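Local coordinates for protein ATP-dependent zinc metalloprotease FtsH (Thermotoga maritima, PDB 4M8A) that probably degrades cytoplasmic and membrane proteins as a processive, ATP-dependent zinc metallopeptidase, of which this chain is the periplasmic domain, at residues 23-28 / 35-40; 7-12 / 46-51. All coordinates share one frame; numbering follows the deposited sequence. Where two conformers were deposited one is given.

Contact 1: residues 23-28 / 35-40; sequences VSEVVI and RVYTKD
The Tyr37 ring meets Glu25 O at its edge, in plane, while Val27 CG2 reaches ring atom CE1 obliquely at 3.8 Å. The guanidinium of Arg35 carries Val27 CG1 over one face, and its NH1 also lies at the in-plane edge of the Tyr37 ring, where it gives Tyr37 OH a weak hydrogen bond. A bend at chi3 (-104°) folds the Arg35 chain back alongside Val27, with NH1 3.9 Å from CG2 of that valine. Glu25, Val27, Arg35 and Tyr37 thus share one face of the antiparallel hairpin of strands 23-29 and 33-38. On the other, Val26 pairs with Val36, and Val23 CG1 touches Val36 CG1 at 4.0 Å. Val27 and Arg35 form a hydrogen-bonded pair, the bond from Val27 N to Arg35 O (2.8 Å) being almost straight at 176°. Tyr37 N likewise donates to Glu25 O at 2.8 Å. Further along, Ser24 and Glu25 both face Tyr37 in a classic beta bulge that shifts the register by one: Tyr37 O accepts from Ser24 N at 2.8 Å and from Glu25 N at 3.3 Å, both donors tilted to the same face of its plane. Glu25 OE2 is hydrogen-bonded to Ser69 OG on strand 67-71. The chemistry is therefore two-sided: valines bury one face against helix 9-17, whereas the other carries the polar ends.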
ATOM      1  N   VAL B  23      13.114  -3.859   9.397  1.00 16.49           N
ATOM      2  CA  VAL B  23      13.852  -2.866   8.593  1.00 13.41           C
ATOM      3  C   VAL B  23      13.480  -1.424   8.945  1.00 14.06           C
ATOM      4  O   VAL B  23      12.305  -1.030   8.862  1.00 15.14           O
ATOM      5  CB  VAL B  23      13.712  -3.072   7.066  1.00 11.92           C
ATOM      6  CG1 VAL B  23      14.538  -2.025   6.307  1.00 11.51           C
ATOM      7  CG2 VAL B  23      14.141  -4.488   6.668  1.00 16.32           C
ATOM      8  N   SER B  24      14.483  -0.629   9.319  1.00 11.74           N
ATOM      9  CA  SER B  24      14.234   0.773   9.653  1.00 11.37           C
ATOM     10  C   SER B  24      14.608   1.725   8.530  1.00  9.85           C
ATOM     11  O   SER B  24      13.936   2.733   8.328  1.00 12.11           O
ATOM     12  CB  SER B  24      14.963   1.170  10.933  1.00 16.45           C
ATOM     13  OG  SER B  24      16.327   0.837  10.851  1.00 18.87           O
ATOM     14  N   GLU B  25      15.674   1.417   7.799  1.00 10.00           N
ATOM     15  CA  GLU B  25      16.180   2.354   6.804  1.00 10.04           C
ATOM     16  C   GLU B  25      16.866   1.599   5.681  1.00  8.87           C
ATOM     17  O   GLU B  25      17.544   0.594   5.919  1.00 10.16           O
ATOM     18  CB  GLU B  25      17.169   3.373   7.422  1.00 10.84           C
ATOM     19  CG  GLU B  25      17.698   4.377   6.387  1.00 14.18           C
ATOM     20  CD  GLU B  25      18.510   5.491   6.988  1.00 18.67           C
ATOM     21  OE1 GLU B  25      18.928   5.347   8.149  1.00 21.96           O
ATOM     22  OE2 GLU B  25      18.732   6.509   6.291  1.00 18.90           O
ATOM     23  N   VAL B  26      16.678   2.094   4.461  1.00  8.95           N
ATOM     24  CA  VAL B  26      17.418   1.611   3.312  1.00  9.87           C
ATOM     25  C   VAL B  26      18.082   2.801   2.652  1.00  8.73           C
ATOM     26  O   VAL B  26      17.408   3.746   2.244  1.00  9.87           O
ATOM     27  CB  VAL B  26      16.501   0.882   2.303  1.00  8.29           C
ATOM     28  CG1 VAL B  26      17.293   0.428   1.095  1.00 10.37           C
ATOM     29  CG2 VAL B  26      15.815  -0.322   2.985  1.00 10.61           C
ATOM     30  N   VAL B  27      19.410   2.760   2.586  1.00  8.60           N
ATOM     31  CA  VAL B  27      20.157   3.813   1.910  1.00  8.70           C
ATOM     32  C   VAL B  27      20.507   3.272   0.525  1.00  8.87           C
ATOM     33  O   VAL B  27      21.165   2.233   0.396  1.00  9.91           O
ATOM     34  CB  VAL B  27      21.444   4.226   2.681  1.00 10.45           C
ATOM     35  CG1 VAL B  27      22.265   5.253   1.885  1.00 11.03           C
ATOM     36  CG2 VAL B  27      21.091   4.761   4.063  1.00 12.49           C
ATOM     37  N   ILE B  28      20.031   3.962  -0.501  1.00  8.77           N
ATOM     38  CA  ILE B  28      20.244   3.555  -1.884  1.00  8.49           C
ATOM     39  C   ILE B  28      21.439   4.351  -2.415  1.00  9.85           C
ATOM     40  O   ILE B  28      21.335   5.537  -2.765  1.00 11.25           O
ATOM     41  CB  ILE B  28      18.987   3.781  -2.739  1.00  9.90           C
ATOM     42  CG1 ILE B  28      17.781   3.046  -2.130  1.00 11.16           C
ATOM     43  CG2 ILE B  28      19.217   3.299  -4.173  1.00 13.52           C
ATOM     44  CD1 ILE B  28      16.467   3.253  -2.924  1.00 13.59           C
ATOM     45  N   ARG B  35      22.455  -0.061   1.678  0.55  9.92           N
ATOM     46  CA  ARG B  35      22.779  -0.304   3.070  0.55  8.95           C
ATOM     47  C   ARG B  35      21.473  -0.359   3.830  0.55  9.71           C
ATOM     48  O   ARG B  35      20.658   0.572   3.775  0.55 10.22           O
ATOM     49  CB  ARG B  35      23.689   0.781   3.622  0.55 13.62           C
ATOM     50  CG  ARG B  35      25.119   0.669   3.151  0.55 16.21           C
ATOM     51  CD  ARG B  35      26.004   1.510   4.028  0.55 16.58           C
ATOM     52  NE  ARG B  35      26.404   2.737   3.360  0.55 26.62           N
ATOM     53  CZ  ARG B  35      25.891   3.932   3.614  0.55 25.28           C
ATOM     54  NH1 ARG B  35      24.942   4.087   4.537  0.55 23.30           N
ATOM     55  NH2 ARG B  35      26.344   4.977   2.946  0.55  8.07           N
ATOM     56  N   VAL B  36      21.271  -1.471   4.517  1.00 10.26           N
ATOM     57  CA  VAL B  36      19.993  -1.781   5.138  1.00 11.27           C
ATOM     58  C   VAL B  36      20.152  -1.818   6.660  1.00  9.36           C
ATOM     59  O   VAL B  36      20.921  -2.603   7.197  1.00 13.19           O
ATOM     60  CB  VAL B  36      19.459  -3.130   4.630  1.00 12.47           C
ATOM     61  CG1 VAL B  36      18.121  -3.466   5.273  1.00 13.41           C
ATOM     62  CG2 VAL B  36      19.359  -3.119   3.102  1.00 13.09           C
ATOM     63  N   TYR B  37      19.429  -0.947   7.339  1.00 10.82           N
ATOM     64  CA  TYR B  37      19.502  -0.827   8.787  1.00 11.32           C
ATOM     65  C   TYR B  37      18.268  -1.441   9.422  1.00 10.51           C
ATOM     66  O   TYR B  37      17.160  -1.269   8.929  1.00 13.00           O
ATOM     67  CB  TYR B  37      19.607   0.648   9.187  1.00 11.25           C
ATOM     68  CG  TYR B  37      20.849   1.332   8.679  1.00 10.44           C
ATOM     69  CD1 TYR B  37      20.917   1.837   7.374  1.00 10.90           C
ATOM     70  CD2 TYR B  37      21.962   1.481   9.499  1.00 10.24           C
ATOM     71  CE1 TYR B  37      22.065   2.468   6.913  1.00 12.80           C
ATOM     72  CE2 TYR B  37      23.108   2.108   9.047  1.00 13.86           C
ATOM     73  CZ  TYR B  37      23.161   2.594   7.753  1.00 12.99           C
ATOM     74  OH  TYR B  37      24.318   3.208   7.300  1.00 17.56           O
ATOM     75  N   THR B  38      18.464  -2.133  10.532  1.00 14.86           N
ATOM     76  CA  THR B  38      17.373  -2.768  11.239  1.00 16.21           C
ATOM     77  C   THR B  38      17.076  -2.073  12.559  1.00 17.33           C
ATOM     78  O   THR B  38      17.933  -1.387  13.134  1.00 19.74           O
ATOM     79  CB  THR B  38      17.659  -4.239  11.531  1.00 22.24           C
ATOM     80  OG1 THR B  38      18.812  -4.336  12.374  1.00 20.73           O
ATOM     81  CG2 THR B  38      17.901  -5.002  10.250  1.00 23.69           C
ATOM     82  N   LYS B  39      15.857  -2.273  13.044  1.00 19.13           N
ATOM     83  CA  LYS B  39      15.426  -1.670  14.296  1.00 22.61           C
ATOM     84  C   LYS B  39      16.214  -2.193  15.482  1.00 23.31           C
ATOM     85  O   LYS B  39      16.288  -1.520  16.513  1.00 27.23           O
ATOM     86  CB  LYS B  39      13.931  -1.900  14.509  1.00 23.34           C
ATOM     87  CG  LYS B  39      13.080  -1.230  13.443  1.00 25.63           C
ATOM     88  CD  LYS B  39      11.591  -1.348  13.725  1.00 27.50           C
ATOM     89  CE  LYS B  39      10.789  -0.705  12.594  1.00 30.55           C
ATOM     90  NZ  LYS B  39       9.318  -0.920  12.751  1.00 35.70           N
ATOM     91  N   ASP B  40      16.794  -3.388  15.346  1.00 20.11           N
ATOM     92  CA  ASP B  40      17.617  -3.953  16.415  1.00 21.33           C
ATOM     93  C   ASP B  40      19.094  -3.548  16.351  1.00 18.86           C
ATOM     94  O   ASP B  40      19.921  -4.080  17.099  1.00 23.31           O
ATOM     95  CB  ASP B  40      17.455  -5.478  16.518  1.00 25.92           C
ATOM     96  CG  ASP B  40      17.958  -6.236  15.296  1.00 35.00           C
ATOM     97  OD1 ASP B  40      18.539  -5.639  14.365  1.00 32.90           O
ATOM     98  OD2 ASP B  40      17.781  -7.474  15.281  1.00 40.07           O
TER

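Contact 2: residues 7-12 / 46-51; sequences LSYTSF and VDAPWA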
ATOM      1  N   LEU B   7      24.274  -9.338   2.690  1.00 18.71           N
ATOM      2  CA  LEU B   7      22.903  -9.824   2.682  1.00 19.15           C
ATOM      3  C   LEU B   7      22.459  -9.976   1.226  1.00 16.73           C
ATOM      4  O   LEU B   7      22.644  -9.068   0.418  1.00 17.70           O
ATOM      5  CB  LEU B   7      22.017  -8.810   3.414  1.00 20.56           C
ATOM      6  CG  LEU B   7      20.520  -9.062   3.526  1.00 22.56           C
ATOM      7  CD1 LEU B   7      20.269 -10.255   4.421  1.00 26.21           C
ATOM      8  CD2 LEU B   7      19.837  -7.823   4.087  1.00 20.56           C
ATOM      9  N   SER B   8      21.890 -11.120   0.875  1.00 16.14           N
ATOM     10  CA  SER B   8      21.441 -11.318  -0.502  1.00 15.38           C
ATOM     11  C   SER B   8      20.216 -10.448  -0.779  1.00 17.13           C
ATOM     12  O   SER B   8      19.489 -10.055   0.146  1.00 16.66           O
ATOM     13  CB  SER B   8      21.113 -12.800  -0.774  1.00 15.43           C
ATOM     14  OG  SER B   8      19.891 -13.173  -0.148  1.00 17.63           O
ATOM     15  N   TYR B   9      19.972 -10.161  -2.053  1.00 15.16           N
ATOM     16  CA  TYR B   9      18.770  -9.437  -2.430  1.00 16.01           C
ATOM     17  C   TYR B   9      17.511 -10.189  -1.982  1.00 13.28           C
ATOM     18  O   TYR B   9      16.576  -9.590  -1.448  1.00 15.61           O
ATOM     19  CB  TYR B   9      18.748  -9.107  -3.936  1.00 15.16           C
ATOM     20  CG  TYR B   9      17.573  -8.229  -4.288  1.00 14.41           C
ATOM     21  CD1 TYR B   9      17.551  -6.885  -3.924  1.00 16.76           C
ATOM     22  CD2 TYR B   9      16.469  -8.746  -4.937  1.00 17.33           C
ATOM     23  CE1 TYR B   9      16.470  -6.088  -4.219  1.00 18.72           C
ATOM     24  CE2 TYR B   9      15.371  -7.939  -5.237  1.00 18.09           C
ATOM     25  CZ  TYR B   9      15.383  -6.616  -4.871  1.00 19.95           C
ATOM     26  OH  TYR B   9      14.303  -5.799  -5.135  1.00 22.91           O
ATOM     27  N   THR B  10      17.488 -11.506  -2.167  1.00 15.84           N
ATOM     28  CA  THR B  10      16.326 -12.285  -1.748  1.00 17.77           C
ATOM     29  C   THR B  10      16.065 -12.152  -0.250  1.00 19.02           C
ATOM     30  O   THR B  10      14.924 -11.952   0.175  1.00 19.70           O
ATOM     31  CB  THR B  10      16.507 -13.758  -2.116  1.00 16.45           C
ATOM     32  OG1 THR B  10      16.717 -13.840  -3.524  1.00 17.64           O
ATOM     33  CG2 THR B  10      15.267 -14.567  -1.768  1.00 20.32           C
ATOM     34  N   SER B  11      17.126 -12.244   0.546  1.00 16.73           N
ATOM     35  CA  SER B  11      16.989 -12.139   1.993  1.00 19.36           C
ATOM     36  C   SER B  11      16.554 -10.731   2.405  1.00 17.99           C
ATOM     37  O   SER B  11      15.797 -10.573   3.362  1.00 20.88           O
ATOM     38  CB  SER B  11      18.281 -12.543   2.706  1.00 21.76           C
ATOM     39  OG  SER B  11      18.502 -13.949   2.636  1.00 25.46           O
ATOM     40  N   PHE B  12      17.010  -9.725   1.665  1.00 16.71           N
ATOM     41  CA  PHE B  12      16.593  -8.344   1.887  1.00 16.20           C
ATOM     42  C   PHE B  12      15.092  -8.202   1.671  1.00 17.33           C
ATOM     43  O   PHE B  12      14.387  -7.643   2.512  1.00 17.62           O
ATOM     44  CB  PHE B  12      17.350  -7.408   0.940  1.00 14.00           C
ATOM     45  CG  PHE B  12      16.737  -6.036   0.807  1.00 13.92           C
ATOM     46  CD1 PHE B  12      16.656  -5.180   1.896  1.00 14.36           C
ATOM     47  CD2 PHE B  12      16.256  -5.601  -0.422  1.00 16.54           C
ATOM     48  CE1 PHE B  12      16.086  -3.916   1.766  1.00 14.97           C
ATOM     49  CE2 PHE B  12      15.696  -4.342  -0.563  1.00 17.25           C
ATOM     50  CZ  PHE B  12      15.612  -3.492   0.531  1.00 15.35           C
ATOM     51  N   VAL B  46      23.751  -4.847   0.671  1.00 12.83           N
ATOM     52  CA  VAL B  46      23.124  -5.614  -0.390  1.00 12.67           C
ATOM     53  C   VAL B  46      23.616  -5.075  -1.734  1.00 12.95           C
ATOM     54  O   VAL B  46      23.352  -3.919  -2.094  1.00 14.90           O
ATOM     55  CB  VAL B  46      21.579  -5.499  -0.349  1.00 13.04           C
ATOM     56  CG1 VAL B  46      20.954  -6.384  -1.438  1.00 15.22           C
ATOM     57  CG2 VAL B  46      21.041  -5.864   1.024  1.00 14.67           C
ATOM     58  N   ASP B  47      24.322  -5.913  -2.485  1.00 12.46           N
ATOM     59  CA  ASP B  47      24.818  -5.514  -3.798  1.00 12.83           C
ATOM     60  C   ASP B  47      23.700  -5.745  -4.803  1.00 13.38           C
ATOM     61  O   ASP B  47      23.425  -6.886  -5.179  1.00 14.69           O
ATOM     62  CB  ASP B  47      26.063  -6.332  -4.156  1.00 13.43           C
ATOM     63  CG  ASP B  47      26.758  -5.840  -5.423  1.00 14.92           C
ATOM     64  OD1 ASP B  47      26.106  -5.203  -6.287  1.00 16.35           O
ATOM     65  OD2 ASP B  47      27.971  -6.101  -5.560  1.00 16.76           O
ATOM     66  N   ALA B  48      23.031  -4.671  -5.213  1.00 11.95           N
ATOM     67  CA  ALA B  48      21.821  -4.798  -6.033  1.00 12.49           C
ATOM     68  C   ALA B  48      21.625  -3.577  -6.925  1.00 12.02           C
ATOM     69  O   ALA B  48      20.731  -2.767  -6.671  1.00 14.51           O
ATOM     70  CB  ALA B  48      20.584  -4.999  -5.147  1.00 14.54           C
ATOM     71  N   PRO B  49      22.446  -3.449  -7.984  1.00 13.86           N
ATOM     72  CA  PRO B  49      22.354  -2.266  -8.851  1.00 14.19           C
ATOM     73  C   PRO B  49      20.990  -2.107  -9.534  1.00 16.17           C
ATOM     74  O   PRO B  49      20.644  -0.990  -9.918  1.00 16.14           O
ATOM     75  CB  PRO B  49      23.444  -2.505  -9.903  1.00 16.69           C
ATOM     76  CG  PRO B  49      24.408  -3.456  -9.254  1.00 17.38           C
ATOM     77  CD  PRO B  49      23.598  -4.305  -8.324  1.00 13.71           C
ATOM     78  N   TRP B  50      20.236  -3.196  -9.667  1.00 14.10           N
ATOM     79  CA  TRP B  50      18.915  -3.160 -10.297  1.00 15.17           C
ATOM     80  C   TRP B  50      17.873  -2.452  -9.439  1.00 15.90           C
ATOM     81  O   TRP B  50      16.855  -2.005  -9.944  1.00 18.10           O
ATOM     82  CB  TRP B  50      18.422  -4.575 -10.599  1.00 15.71           C
ATOM     83  CG  TRP B  50      18.490  -5.496  -9.413  1.00 14.67           C
ATOM     84  CD1 TRP B  50      17.520  -5.706  -8.479  1.00 14.77           C
ATOM     85  CD2 TRP B  50      19.589  -6.340  -9.049  1.00 16.05           C
ATOM     86  NE1 TRP B  50      17.947  -6.626  -7.548  1.00 16.04           N
ATOM     87  CE2 TRP B  50      19.217  -7.031  -7.876  1.00 16.20           C
ATOM     88  CE3 TRP B  50      20.862  -6.564  -9.589  1.00 14.99           C
ATOM     89  CZ2 TRP B  50      20.066  -7.942  -7.237  1.00 16.62           C
ATOM     90  CZ3 TRP B  50      21.706  -7.477  -8.957  1.00 15.15           C
ATOM     91  CH2 TRP B  50      21.302  -8.153  -7.796  1.00 15.48           C
ATOM     92  N   ALA B  51      18.129  -2.365  -8.139  1.00 15.17           N
ATOM     93  CA  ALA B  51      17.133  -1.859  -7.216  1.00 14.24           C
ATOM     94  C   ALA B  51      16.997  -0.344  -7.265  1.00 13.89           C
ATOM     95  O   ALA B  51      15.963   0.189  -6.898  1.00 17.94           O
ATOM     96  CB  ALA B  51      17.481  -2.304  -5.806  1.00 18.21           C
TER
HETATM   97  O   HOH W   1      22.400  -8.914  -3.653  1.00 27.99           O
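Leu7, in the lead-in to helix 9-17, runs beside Val46 near the end of strand 43-47, their CA atoms 5.2 Å apart, with a CA-H...O contact from Val46 CA to Leu7 O. Ser8 is the N-cap: its OG accepts from Ser11 N at 3.0 Å. One water bridges the segments, donating to Asp47 O at 2.7 Å and weakly accepting from Tyr9 N. Trp50 and Tyr9 make a T-shaped stack, planes at 81°, in which Trp50 NE1 stands 3.4 Å above the centre of the Tyr9 ring. With chi1 at -174°, that ring swings away from its own backbone N and in among Val46, Ala48 and Trp50; Val46 CG1 comes to its edge and Ala48 CB meets CD1 obliquely at 3.8 Å. Replacing Tyr9 with alanine would probably leave the Trp50 indole edge without the ring face it points at and open a gap beside Ala48 and Ala51. Val46 CG2 packs on Leu7 CD2 at 3.8 Å and on Phe12 CB. The contact joins helix 9-17 to strand 43-47, outermost of the sheet within this chain; Leu57 of helix 55-63 touches Tyr9 and Ala51, while Val62 and Ile58 of a neighbouring subunit pack on Tyr9 and Trp50.

Contacts 1 and 2, with centres 13 Å apart on opposite sides of the chain's centre, meet in a shared core on the helix-covered face of the sheet. Phe12 of contact 2 bridges them: its CD1 lies 3.6 Å from Val36 CG2, and its CE1 3.8 Å from Val26 CG2. Val36 CG2 also reaches Val46 CG2 at 3.8 Å, since strands 33-38 and 43-47 are sheet neighbours. Contact 1 forms the hairpin within the stretch of chain that contact 2 brackets. Both also reach other copies of the protein: Ile28 packs on Trp50 of one neighbouring subunit, and Asp47 forms a salt bridge with Arg72 of another.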